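Local coordinates for fusarinine C esterase sidJ (Aspergillus fumigatus, PDB 6GUP), which hydrolyses the ester bonds of the siderophore fusarinine C, releasing fusarinine and its iron, but leaves triacetylfusarinine C intact, at residues 17-22 with 70-75; 32-37 with 106-111; 163-168 with 278-283; 267-272 with 309-314. All coordinates share one frame; numbering follows the deposited sequence.

Contact 1 (17-22 with 70-75)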
loop_
_atom_site.group_PDB
_atom_site.type_symbol
_atom_site.label_atom_id
_atom_site.label_comp_id
_atom_site.label_asym_id
_atom_site.label_seq_id
_atom_site.Cartn_x
_atom_site.Cartn_y
_atom_site.Cartn_z
ATOM N N HIS A 17 6.535 -1.367 11.651
ATOM C CA HIS A 17 7.452 -0.242 11.832
ATOM C C HIS A 17 7.152 0.875 10.844
ATOM O O HIS A 17 6.524 0.647 9.816
ATOM C CB HIS A 17 8.893 -0.689 11.606
ATOM C CG HIS A 17 9.307 -1.852 12.450
ATOM N ND1 HIS A 17 9.966 -1.701 13.650
ATOM C CD2 HIS A 17 9.161 -3.185 12.264
ATOM C CE1 HIS A 17 10.206 -2.890 14.169
ATOM N NE2 HIS A 17 9.729 -3.809 13.348
ATOM N N HIS A 18 7.622 2.074 11.172
ATOM C CA HIS A 18 7.611 3.218 10.263
ATOM C C HIS A 18 9.058 3.622 9.992
ATOM O O HIS A 18 9.712 4.196 10.864
ATOM C CB HIS A 18 6.839 4.389 10.886
ATOM C CG HIS A 18 5.389 4.426 10.518
ATOM N ND1 HIS A 18 4.877 5.329 9.612
ATOM C CD2 HIS A 18 4.343 3.674 10.932
ATOM C CE1 HIS A 18 3.578 5.129 9.484
ATOM N NE2 HIS A 18 3.228 4.131 10.274
ATOM N N TYR A 19 9.561 3.304 8.797
ATOM C CA TYR A 19 10.916 3.713 8.393
ATOM C C TYR A 19 10.949 5.132 7.796
ATOM O O TYR A 19 11.995 5.783 7.804
ATOM C CB TYR A 19 11.585 2.664 7.483
ATOM C CG TYR A 19 11.085 2.561 6.057
ATOM C CD1 TYR A 19 11.647 3.339 5.044
ATOM C CD2 TYR A 19 10.087 1.647 5.707
ATOM C CE1 TYR A 19 11.207 3.237 3.732
ATOM C CE2 TYR A 19 9.643 1.536 4.396
ATOM C CZ TYR A 19 10.206 2.332 3.412
ATOM O OH TYR A 19 9.773 2.225 2.113
ATOM N N THR A 20 9.811 5.591 7.273
ATOM C CA THR A 20 9.543 7.024 7.078
ATOM C C THR A 20 8.209 7.338 7.758
ATOM O O THR A 20 7.573 6.445 8.322
ATOM C CB THR A 20 9.486 7.434 5.584
ATOM O OG1 THR A 20 8.258 6.989 4.991
ATOM C CG2 THR A 20 10.667 6.865 4.807
ATOM N N GLU A 21 7.785 8.600 7.703
ATOM C CA GLU A 21 6.473 8.994 8.231
ATOM C C GLU A 21 5.323 8.400 7.401
ATOM O O GLU A 21 4.256 8.108 7.943
ATOM C CB GLU A 21 6.342 10.523 8.297
ATOM C CG GLU A 21 7.334 11.224 9.222
ATOM C CD GLU A 21 7.077 10.961 10.696
ATOM O OE1 GLU A 21 6.491 11.838 11.365
ATOM O OE2 GLU A 21 7.462 9.878 11.189
ATOM N N THR A 22 5.559 8.214 6.100
ATOM C CA THR A 22 4.565 7.678 5.161
ATOM C C THR A 22 4.670 6.160 4.944
ATOM O O THR A 22 3.652 5.505 4.709
ATOM C CB THR A 22 4.697 8.380 3.788
ATOM O OG1 THR A 22 4.642 9.800 3.967
ATOM C CG2 THR A 22 3.585 7.955 2.822
ATOM N N PHE A 70 11.544 -9.203 7.102
ATOM C CA PHE A 70 10.840 -7.936 6.885
ATOM C C PHE A 70 10.238 -7.898 5.486
ATOM O O PHE A 70 10.832 -8.407 4.534
ATOM C CB PHE A 70 11.796 -6.749 7.002
ATOM C CG PHE A 70 12.268 -6.470 8.397
ATOM C CD1 PHE A 70 13.300 -7.216 8.953
ATOM C CD2 PHE A 70 11.710 -5.438 9.145
ATOM C CE1 PHE A 70 13.754 -6.953 10.237
ATOM C CE2 PHE A 70 12.162 -5.167 10.428
ATOM C CZ PHE A 70 13.182 -5.927 10.977
ATOM N N THR A 71 9.061 -7.287 5.378
ATOM C CA THR A 71 8.485 -6.866 4.099
ATOM C C THR A 71 8.190 -5.376 4.222
ATOM O O THR A 71 8.158 -4.855 5.337
ATOM C CB THR A 71 7.190 -7.630 3.775
ATOM O OG1 THR A 71 6.245 -7.461 4.842
ATOM C CG2 THR A 71 7.475 -9.111 3.587
ATOM N N LEU A 72 7.987 -4.686 3.099
ATOM C CA LEU A 72 7.795 -3.228 3.137
ATOM C C LEU A 72 6.894 -2.666 2.047
ATOM O O LEU A 72 6.636 -3.314 1.030
ATOM C CB LEU A 72 9.150 -2.501 3.104
ATOM C CG LEU A 72 9.823 -2.209 1.754
ATOM C CD1 LEU A 72 11.099 -1.413 1.967
ATOM C CD2 LEU A 72 10.104 -3.487 0.981
ATOM N N THR A 73 6.435 -1.439 2.294
ATOM C CA THR A 73 5.738 -0.630 1.305
ATOM C C THR A 73 6.701 0.389 0.715
ATOM O O THR A 73 7.595 0.890 1.404
ATOM C CB THR A 73 4.546 0.132 1.918
ATOM O OG1 THR A 73 4.999 0.991 2.974
ATOM C CG2 THR A 73 3.508 -0.839 2.457
ATOM N N LEU A 74 6.508 0.674 -0.568
ATOM C CA LEU A 74 7.211 1.732 -1.280
ATOM C C LEU A 74 6.141 2.697 -1.787
ATOM O O LEU A 74 4.947 2.455 -1.593
ATOM C CB LEU A 74 7.999 1.134 -2.452
ATOM C CG LEU A 74 8.939 -0.038 -2.135
ATOM C CD1 LEU A 74 9.382 -0.743 -3.409
ATOM C CD2 LEU A 74 10.146 0.427 -1.332
ATOM N N THR A 75 6.557 3.785 -2.429
ATOM C CA THR A 75 5.615 4.666 -3.131
ATOM C C THR A 75 5.040 3.930 -4.347
ATOM O O THR A 75 3.868 4.102 -4.685
ATOM C CB THR A 75 6.288 5.982 -3.577
ATOM O OG1 THR A 75 6.822 6.658 -2.432
ATOM C CG2 THR A 75 5.293 6.911 -4.286
HETATM O O HOH W 1 2.951 3.073 3.362
#
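Tyr19, which follows His17 and His18, reaches across to the chain leaving strand 67-72, at one side of the mixed sheet of this alpha/beta-hydrolase fold. Its hydroxyl donates to the backbone O of Thr73, with Tyr19 OH and Thr73 O 2.7 Å apart. The carbonyl lies at the ring edge, near its plane, and the donor meets it nearly along the C=O axis (161°). The phenol suits this place because one rigid side chain spans the gap and carries a donor at its end. The ring stands out toward 70-75 because CG sits between the backbone N and the carbonyl carbon (chi1 73°). The ring carbons next to the hydroxyl have apolar company: Tyr19 CE2 packs on Leu72 CD1 at 4.1 Å, the two side chains crossing at about a right angle, and Leu74 CD2 closes in on the hydroxyl. Within the strands themselves, the rings of His17 and Phe70 meet obliquely, planes 42° apart, with His17 NE2 4.0 Å from Phe70 CE2. Strand 24-28 runs between the two strands and positions this pair: its Glu27 bonds His17 NE2, while Tyr99 of helix 86-108 bonds His17 ND1. Beyond, His18 meets the ring of Trp7 of the second subunit. A water joins the loops, donating to Thr22 O at 2.9 Å and lying 2.9 Å from Thr73 OG1, which is also bonded to Val24 N.

Contact 2 (32-37 with 106-111); sequences TTRKPH and EKFGGS
The last turn of helix 86-108 carries Phe108 against the extended backbone of Thr33 to Lys35, and the helix breaks off at Gly109, whose positive phi (65°) suits glycine. The Phe108 ring is the centre of the contact. The peptide nitrogen of Lys35 lies over one face, offset toward the rim, with Lys35 N 3.6 Å from Phe108 CE1, and CG of Lys107 covers the opposite face. Lys35 CB adds an apolar touch, 4.0 Å from Phe108 CZ, and the aliphatic part of Arg34 runs past the ring, Arg34 CG lying 3.8 Å from Phe108 CD1. Arginine suits this place because its methylenes can lie along an aromatic while the charged end travels on. With CG opposite the backbone N (chi1 -158°) and a bend at chi3, the chain carries the guanidinium back to the helix end. There Arg34 NH1 donates to Phe108 O at 2.7 Å and 141°; the oxygen sits at the guanidinium edge, near its plane, and that plane stands almost upright to the Phe108 ring. Lys35 turns its amine away to Thr65 O and Gln63 O, while its own carbonyl accepts from Lys104 of the same helix. A cation at a last-turn carbonyl probably interacts favourably with the negative end of the helix dipole, so bond and ring packing, probably helped by charge, hold the 32-37 loop to the exposed end of the helix.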
loop_
_atom_site.group_PDB
_atom_site.type_symbol
_atom_site.label_atom_id
_atom_site.label_comp_id
_atom_site.label_asym_id
_atom_site.label_seq_id
_atom_site.Cartn_x
_atom_site.Cartn_y
_atom_site.Cartn_z
ATOM N N THR A 32 10.573 -14.151 21.735
ATOM C CA THR A 32 11.618 -13.450 22.494
ATOM C C THR A 32 13.022 -13.553 21.885
ATOM O O THR A 32 13.876 -12.705 22.155
ATOM C CB THR A 32 11.713 -14.057 23.918
ATOM O OG1 THR A 32 10.412 -14.458 24.367
ATOM C CG2 THR A 32 12.305 -13.077 24.919
ATOM N N THR A 33 13.242 -14.597 21.081
ATOM C CA THR A 33 14.571 -14.993 20.592
ATOM C C THR A 33 15.368 -13.858 19.948
ATOM O O THR A 33 14.800 -12.920 19.383
ATOM C CB THR A 33 14.485 -16.140 19.556
ATOM O OG1 THR A 33 13.714 -15.716 18.428
ATOM C CG2 THR A 33 13.849 -17.397 20.151
ATOM N N ARG A 34 16.689 -13.978 20.033
ATOM C CA ARG A 34 17.611 -12.966 19.525
ATOM C C ARG A 34 17.646 -13.008 17.993
ATOM O O ARG A 34 17.708 -14.087 17.400
ATOM C CB ARG A 34 19.010 -13.199 20.104
ATOM C CG ARG A 34 19.909 -11.976 20.102
ATOM C CD ARG A 34 21.312 -12.318 20.584
ATOM N NE ARG A 34 22.335 -11.617 19.809
ATOM C CZ ARG A 34 22.709 -10.345 19.976
ATOM N NH1 ARG A 34 22.156 -9.572 20.912
ATOM N NH2 ARG A 34 23.655 -9.837 19.190
ATOM N N LYS A 35 17.605 -11.828 17.371
ATOM C CA LYS A 35 17.521 -11.678 15.916
ATOM C C LYS A 35 18.449 -10.559 15.448
ATOM O O LYS A 35 17.980 -9.519 14.989
ATOM C CB LYS A 35 16.087 -11.333 15.492
ATOM C CG LYS A 35 15.025 -12.341 15.875
ATOM C CD LYS A 35 15.156 -13.638 15.105
ATOM C CE LYS A 35 13.960 -14.521 15.399
ATOM N NZ LYS A 35 14.057 -15.878 14.801
ATOM N N PRO A 36 19.774 -10.759 15.554
ATOM C CA PRO A 36 20.711 -9.728 15.089
ATOM C C PRO A 36 20.705 -9.505 13.566
ATOM O O PRO A 36 21.090 -8.426 13.110
ATOM C CB PRO A 36 22.073 -10.251 15.561
ATOM C CG PRO A 36 21.900 -11.724 15.678
ATOM C CD PRO A 36 20.471 -11.952 16.069
ATOM N N HIS A 37 20.260 -10.507 12.804
ATOM C CA HIS A 37 20.286 -10.475 11.340
ATOM C C HIS A 37 18.897 -10.213 10.755
ATOM O O HIS A 37 17.880 -10.479 11.403
ATOM C CB HIS A 37 20.850 -11.796 10.816
ATOM C CG HIS A 37 22.098 -12.236 11.518
ATOM N ND1 HIS A 37 23.248 -11.478 11.529
ATOM C CD2 HIS A 37 22.375 -13.348 12.238
ATOM C CE1 HIS A 37 24.181 -12.102 12.224
ATOM N NE2 HIS A 37 23.677 -13.241 12.665
ATOM N N GLU A 106 19.782 -1.002 18.268
ATOM C CA GLU A 106 19.089 -0.519 19.474
ATOM C C GLU A 106 18.410 -1.630 20.279
ATOM O O GLU A 106 18.488 -1.637 21.510
ATOM C CB GLU A 106 18.051 0.552 19.116
ATOM C CG GLU A 106 18.648 1.913 18.798
ATOM C CD GLU A 106 17.592 2.959 18.487
ATOM O OE1 GLU A 106 17.728 4.102 18.973
ATOM O OE2 GLU A 106 16.625 2.645 17.760
ATOM N N LYS A 107 17.751 -2.558 19.585
ATOM C CA LYS A 107 16.990 -3.624 20.243
ATOM C C LYS A 107 17.890 -4.672 20.900
ATOM O O LYS A 107 17.773 -4.917 22.104
ATOM C CB LYS A 107 16.025 -4.297 19.258
ATOM C CG LYS A 107 15.111 -5.331 19.905
ATOM C CD LYS A 107 13.887 -5.624 19.054
ATOM C CE LYS A 107 13.036 -6.725 19.669
ATOM N NZ LYS A 107 12.039 -7.265 18.705
ATOM N N PHE A 108 18.782 -5.274 20.114
ATOM C CA PHE A 108 19.608 -6.399 20.580
ATOM C C PHE A 108 21.058 -6.040 20.931
ATOM O O PHE A 108 21.794 -6.901 21.415
ATOM C CB PHE A 108 19.579 -7.532 19.548
ATOM C CG PHE A 108 18.193 -8.007 19.214
ATOM C CD1 PHE A 108 17.581 -9.006 19.967
ATOM C CD2 PHE A 108 17.491 -7.445 18.152
ATOM C CE1 PHE A 108 16.296 -9.436 19.662
ATOM C CE2 PHE A 108 16.209 -7.874 17.840
ATOM C CZ PHE A 108 15.611 -8.873 18.595
ATOM N N GLY A 109 21.463 -4.790 20.701
ATOM C CA GLY A 109 22.795 -4.321 21.093
ATOM C C GLY A 109 23.921 -5.015 20.349
ATOM O O GLY A 109 23.943 -5.032 19.116
ATOM N N GLY A 110 24.850 -5.595 21.110
ATOM C CA GLY A 110 25.997 -6.307 20.551
ATOM C C GLY A 110 26.972 -5.357 19.887
ATOM O O GLY A 110 27.139 -4.219 20.333
ATOM N N SER A 111 27.619 -5.826 18.820
ATOM C CA SER A 111 28.472 -4.964 18.000
ATOM C C SER A 111 27.576 -4.076 17.139
ATOM O O SER A 111 26.449 -4.456 16.807
ATOM C CB SER A 111 29.426 -5.779 17.119
ATOM O OG SER A 111 29.754 -7.026 17.710
#

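Contact 3 (163-168 with 278-283)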
loop_
_atom_site.group_PDB
_atom_site.type_symbol
_atom_site.label_atom_id
_atom_site.label_comp_id
_atom_site.label_asym_id
_atom_site.label_seq_id
_atom_site.Cartn_x
_atom_site.Cartn_y
_atom_site.Cartn_z
ATOM N N GLN A 163 14.345 -14.014 -6.690
ATOM C CA GLN A 163 13.478 -15.171 -6.903
ATOM C C GLN A 163 12.578 -14.918 -8.109
ATOM O O GLN A 163 11.801 -13.961 -8.114
ATOM C CB GLN A 163 12.643 -15.434 -5.649
ATOM C CG GLN A 163 11.826 -16.721 -5.681
ATOM C CD GLN A 163 10.461 -16.567 -6.334
ATOM O OE1 GLN A 163 9.759 -15.583 -6.110
ATOM N NE2 GLN A 163 10.076 -17.549 -7.139
ATOM N N ALA A 164 12.691 -15.785 -9.117
ATOM C CA ALA A 164 11.952 -15.662 -10.376
ATOM C C ALA A 164 12.063 -14.270 -11.034
ATOM O O ALA A 164 11.041 -13.629 -11.304
ATOM C CB ALA A 164 10.491 -16.054 -10.166
ATOM N N PRO A 165 13.305 -13.794 -11.278
ATOM C CA PRO A 165 13.470 -12.550 -12.040
ATOM C C PRO A 165 13.142 -12.790 -13.513
ATOM O O PRO A 165 13.933 -13.394 -14.240
ATOM C CB PRO A 165 14.948 -12.200 -11.839
ATOM C CG PRO A 165 15.611 -13.501 -11.570
ATOM C CD PRO A 165 14.604 -14.355 -10.858
ATOM N N VAL A 166 11.968 -12.318 -13.926
ATOM C CA VAL A 166 11.380 -12.656 -15.218
ATOM C C VAL A 166 11.086 -11.373 -15.993
ATOM O O VAL A 166 10.610 -10.389 -15.424
ATOM C CB VAL A 166 10.093 -13.491 -15.009
ATOM C CG1 VAL A 166 9.259 -13.596 -16.282
ATOM C CG2 VAL A 166 10.453 -14.881 -14.500
ATOM N N SER A 167 11.375 -11.402 -17.293
ATOM C CA SER A 167 11.085 -10.280 -18.185
ATOM C C SER A 167 9.580 -10.161 -18.425
ATOM O O SER A 167 8.953 -11.099 -18.924
ATOM C CB SER A 167 11.813 -10.451 -19.523
ATOM O OG SER A 167 11.357 -9.518 -20.489
ATOM N N ASP A 168 9.013 -9.012 -18.055
ATOM C CA ASP A 168 7.610 -8.697 -18.354
ATOM C C ASP A 168 7.372 -8.614 -19.858
ATOM O O ASP A 168 6.333 -9.057 -20.349
ATOM C CB ASP A 168 7.185 -7.374 -17.702
ATOM C CG ASP A 168 7.036 -7.478 -16.194
ATOM O OD1 ASP A 168 6.422 -8.452 -15.707
ATOM O OD2 ASP A 168 7.521 -6.567 -15.489
ATOM N N LEU A 278 25.383 -13.147 -4.812
ATOM C CA LEU A 278 24.097 -12.989 -5.496
ATOM C C LEU A 278 23.555 -14.370 -5.848
ATOM O O LEU A 278 24.143 -15.070 -6.679
ATOM C CB LEU A 278 24.248 -12.152 -6.773
ATOM C CG LEU A 278 23.001 -12.016 -7.662
ATOM C CD1 LEU A 278 21.866 -11.310 -6.928
ATOM C CD2 LEU A 278 23.338 -11.288 -8.951
ATOM N N MET A 279 22.441 -14.759 -5.224
ATOM C CA MET A 279 21.764 -16.015 -5.556
ATOM C C MET A 279 20.489 -15.755 -6.355
ATOM O O MET A 279 19.591 -15.057 -5.886
ATOM C CB MET A 279 21.432 -16.822 -4.299
ATOM C CG MET A 279 20.946 -18.234 -4.607
ATOM S SD MET A 279 20.871 -19.323 -3.175
ATOM C CE MET A 279 19.533 -18.567 -2.255
ATOM N N VAL A 280 20.422 -16.321 -7.558
ATOM C CA VAL A 280 19.221 -16.277 -8.393
ATOM C C VAL A 280 18.514 -17.632 -8.323
ATOM O O VAL A 280 19.135 -18.671 -8.549
ATOM C CB VAL A 280 19.568 -15.927 -9.857
ATOM C CG1 VAL A 280 18.321 -15.923 -10.735
ATOM C CG2 VAL A 280 20.255 -14.570 -9.922
ATOM N N LEU A 281 17.220 -17.606 -8.008
ATOM C CA LEU A 281 16.394 -18.812 -7.936
ATOM C C LEU A 281 15.314 -18.772 -9.013
ATOM O O LEU A 281 14.255 -18.168 -8.821
ATOM C CB LEU A 281 15.754 -18.942 -6.549
ATOM C CG LEU A 281 16.691 -19.048 -5.346
ATOM C CD1 LEU A 281 15.883 -19.054 -4.058
ATOM C CD2 LEU A 281 17.570 -20.287 -5.424
ATOM N N PHE A 282 15.597 -19.402 -10.151
ATOM C CA PHE A 282 14.599 -19.559 -11.213
ATOM C C PHE A 282 13.576 -20.622 -10.848
ATOM O O PHE A 282 13.860 -21.535 -10.072
ATOM C CB PHE A 282 15.237 -19.959 -12.556
ATOM C CG PHE A 282 15.694 -18.807 -13.422
ATOM C CD1 PHE A 282 15.265 -17.486 -13.227
ATOM C CD2 PHE A 282 16.536 -19.071 -14.498
ATOM C CE1 PHE A 282 15.700 -16.470 -14.062
ATOM C CE2 PHE A 282 16.968 -18.054 -15.335
ATOM C CZ PHE A 282 16.552 -16.754 -15.115
ATOM N N SER A 283 12.395 -20.498 -11.445
ATOM C CA SER A 283 11.334 -21.484 -11.307
ATOM C C SER A 283 11.345 -22.375 -12.551
ATOM O O SER A 283 11.253 -21.879 -13.674
ATOM C CB SER A 283 9.991 -20.780 -11.125
ATOM O OG SER A 283 9.906 -20.189 -9.841
HETATM O O HOH W 2 11.791 -19.505 -7.991
#
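Pro165 wedges its ring between Val280 and Phe282 of strand 278-283. Its CG meets Val280 CG1 at 3.7 Å, the two side chains crossing obliquely. Against Phe282 it crosses at about a right angle, and Pro165 O lies at the edge of the aromatic ring, 3.6 Å from Phe282 CE1. Trp302 and Leu299 of helix 295-307 complete this apolar cluster. Gln163 and Leu281 form a parallel bridge, pointing to the same face of the central sheet. The next residue, Ala164, has a positive phi (51°) where the chain leaves the sheet, and Ala164 N still gives a nearly straight bond (172°) to Leu281 O at 2.9 Å. The Gln163 side chain bends at chi2 (-87°), and its amide ends near Ser283. A water lies 2.7 Å from Gln163 NE2 and donates to Leu281 O and Ser283 OG. Glutamine suits this place because its two amide ends serve different partners: OE1 accepts from His122 and NE2 also donates to His327 O, while Ser283 OG bonds Ser326 O. His327, Asp286 and Ser123 form a probable charge-relay triad, so this polar web ties the ends of neighbouring strands 159-163 and 278-283 to the loop carrying the likely catalytic histidine.

Contact 4 (267-272 with 309-314); sequences MIREQG and NGEAAI
The guanidinium of Arg269 is held at its edges by two glutamates, Glu311 across the contact and Glu270 next to it in sequence. The cross-contact bridge is weak: Arg269 NH1 and Glu311 OE1 are 3.3 Å apart, although the bond is fairly straight (163°), and the two flat groups are turned 33° from each other. The grip on Glu270 is side-on, NE and NH2 both donating to the single atom OE2, with Arg269 NH2 3.1 Å from Glu270 OE2. The chain leaves extended, CG opposite the backbone N, and bends at chi3 (60°), which brings the guanidinium between the two glutamates. The two pairings probably limit its rotation, and its positive charge is probably balanced by two carboxylates. Arginine suits the place because several N-H groups and a long apolar stem serve at once. Along the stem, Arg269 CB rests on Ile314 CD1 at 3.5 Å, and Arg269 CD touches Ala312 CB at 4.0 Å. Closer to helix 125-134, the branch methyls meet, Ile268 CG2 and Ile314 CG2 being 4.1 Å apart; Ile268 continues to Leu130 and Leu133 of that helix. This is a surface salt-bridge network over an apolar floor, joining a short helix to the loop between helix 295-307 and strand 320-322 at the periphery of the alpha/beta-hydrolase fold.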
loop_
_atom_site.group_PDB
_atom_site.type_symbol
_atom_site.label_atom_id
_atom_site.label_comp_id
_atom_site.label_asym_id
_atom_site.label_seq_id
_atom_site.Cartn_x
_atom_site.Cartn_y
_atom_site.Cartn_z
ATOM N N MET A 267 27.892 -4.276 -13.414
ATOM C CA MET A 267 28.116 -3.142 -12.506
ATOM C C MET A 267 27.963 -3.473 -11.012
ATOM O O MET A 267 28.218 -2.606 -10.175
ATOM C CB MET A 267 27.197 -1.967 -12.879
ATOM C CG MET A 267 27.511 -1.328 -14.224
ATOM S SD MET A 267 29.179 -0.646 -14.372
ATOM C CE MET A 267 29.155 0.636 -13.121
ATOM N N ILE A 268 27.576 -4.704 -10.669
ATOM C CA ILE A 268 27.463 -5.113 -9.258
ATOM C C ILE A 268 28.826 -5.025 -8.556
ATOM O O ILE A 268 28.917 -4.506 -7.442
ATOM C CB ILE A 268 26.852 -6.531 -9.099
ATOM C CG1 ILE A 268 25.386 -6.532 -9.558
ATOM C CG2 ILE A 268 26.922 -7.003 -7.646
ATOM C CD1 ILE A 268 24.785 -7.908 -9.754
ATOM N N ARG A 269 29.873 -5.524 -9.212
ATOM C CA ARG A 269 31.240 -5.429 -8.680
ATOM C C ARG A 269 31.726 -3.982 -8.533
ATOM O O ARG A 269 32.405 -3.654 -7.559
ATOM C CB ARG A 269 32.225 -6.203 -9.565
ATOM C CG ARG A 269 33.622 -6.340 -8.961
ATOM C CD ARG A 269 34.596 -7.053 -9.884
ATOM N NE ARG A 269 34.769 -6.363 -11.165
ATOM C CZ ARG A 269 35.614 -6.736 -12.127
ATOM N NH1 ARG A 269 36.407 -7.800 -11.978
ATOM N NH2 ARG A 269 35.676 -6.030 -13.254
ATOM N N GLU A 270 31.375 -3.130 -9.495
ATOM C CA GLU A 270 31.914 -1.766 -9.568
ATOM C C GLU A 270 31.341 -0.821 -8.505
ATOM O O GLU A 270 32.082 -0.008 -7.948
ATOM C CB GLU A 270 31.698 -1.162 -10.965
ATOM C CG GLU A 270 32.223 -1.996 -12.133
ATOM C CD GLU A 270 33.691 -2.372 -12.004
ATOM O OE1 GLU A 270 34.497 -1.518 -11.578
ATOM O OE2 GLU A 270 34.038 -3.525 -12.338
ATOM N N GLN A 271 30.040 -0.923 -8.227
ATOM C CA GLN A 271 29.381 -0.024 -7.263
ATOM C C GLN A 271 29.716 -0.342 -5.799
ATOM O O GLN A 271 29.604 0.535 -4.939
ATOM C CB GLN A 271 27.859 -0.027 -7.454
ATOM C CG GLN A 271 27.370 0.385 -8.842
ATOM C CD GLN A 271 27.746 1.802 -9.246
ATOM O OE1 GLN A 271 28.057 2.648 -8.406
ATOM N NE2 GLN A 271 27.704 2.069 -10.546
ATOM N N GLY A 272 30.109 -1.584 -5.516
ATOM C CA GLY A 272 30.560 -1.981 -4.179
ATOM C C GLY A 272 29.471 -2.075 -3.123
ATOM O O GLY A 272 29.736 -1.835 -1.942
ATOM N N ASN A 309 33.571 -12.957 -16.283
ATOM C CA ASN A 309 34.224 -14.115 -16.909
ATOM C C ASN A 309 35.359 -14.702 -16.055
ATOM O O ASN A 309 36.478 -14.900 -16.536
ATOM C CB ASN A 309 34.721 -13.758 -18.319
ATOM C CG ASN A 309 33.620 -13.201 -19.204
ATOM O OD1 ASN A 309 32.630 -13.878 -19.481
ATOM N ND2 ASN A 309 33.791 -11.964 -19.657
ATOM N N GLY A 310 35.054 -14.964 -14.784
ATOM C CA GLY A 310 36.001 -15.588 -13.853
ATOM C C GLY A 310 36.940 -14.661 -13.093
ATOM O O GLY A 310 37.746 -15.137 -12.288
ATOM N N GLU A 311 36.850 -13.351 -13.334
ATOM C CA GLU A 311 37.660 -12.366 -12.605
ATOM C C GLU A 311 37.205 -12.205 -11.152
ATOM O O GLU A 311 38.027 -11.941 -10.273
ATOM C CB GLU A 311 37.641 -11.008 -13.314
ATOM C CG GLU A 311 38.351 -11.010 -14.660
ATOM C CD GLU A 311 38.194 -9.707 -15.427
ATOM O OE1 GLU A 311 37.931 -8.658 -14.802
ATOM O OE2 GLU A 311 38.341 -9.733 -16.667
ATOM N N ALA A 312 35.901 -12.361 -10.914
ATOM C CA ALA A 312 35.315 -12.281 -9.572
ATOM C C ALA A 312 34.518 -13.542 -9.247
ATOM O O ALA A 312 34.314 -14.401 -10.109
ATOM C CB ALA A 312 34.428 -11.051 -9.469
ATOM N N ALA A 313 34.087 -13.648 -7.990
ATOM C CA ALA A 313 33.263 -14.764 -7.516
ATOM C C ALA A 313 32.060 -14.233 -6.731
ATOM O O ALA A 313 31.780 -14.675 -5.613
ATOM C CB ALA A 313 34.100 -15.709 -6.665
ATOM N N ILE A 314 31.350 -13.285 -7.340
ATOM C CA ILE A 314 30.185 -12.645 -6.723
ATOM C C ILE A 314 28.950 -13.539 -6.847
ATOM O O ILE A 314 28.208 -13.709 -5.885
ATOM C CB ILE A 314 29.917 -11.253 -7.345
ATOM C CG1 ILE A 314 31.096 -10.320 -7.041
ATOM C CG2 ILE A 314 28.614 -10.650 -6.815
ATOM C CD1 ILE A 314 31.144 -9.072 -7.891
#

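From the N terminus, the chain opens contact 1 at 17-22 and contact 2 at 32-37, then closes contact 1 at 70-75 and contact 2 at 106-111. The two loops therefore cross: contact 1 joins the ends of strands 12-18 and 67-72, and contact 2 fastens the loop before strand 37-42 to the end of helix 86-108. The chain then reaches 163-168, opening contact 3; 267-272 opens contact 4 before 278-283 closes contact 3, and 309-314 closes contact 4. This second pair crosses too and follows the first in series. Contacts 3 and 4 touch, Leu278 N lying 3.1 Å from Ile314 O in a probable hydrogen bond, whereas contacts 1 and 3 are linked through one sheet.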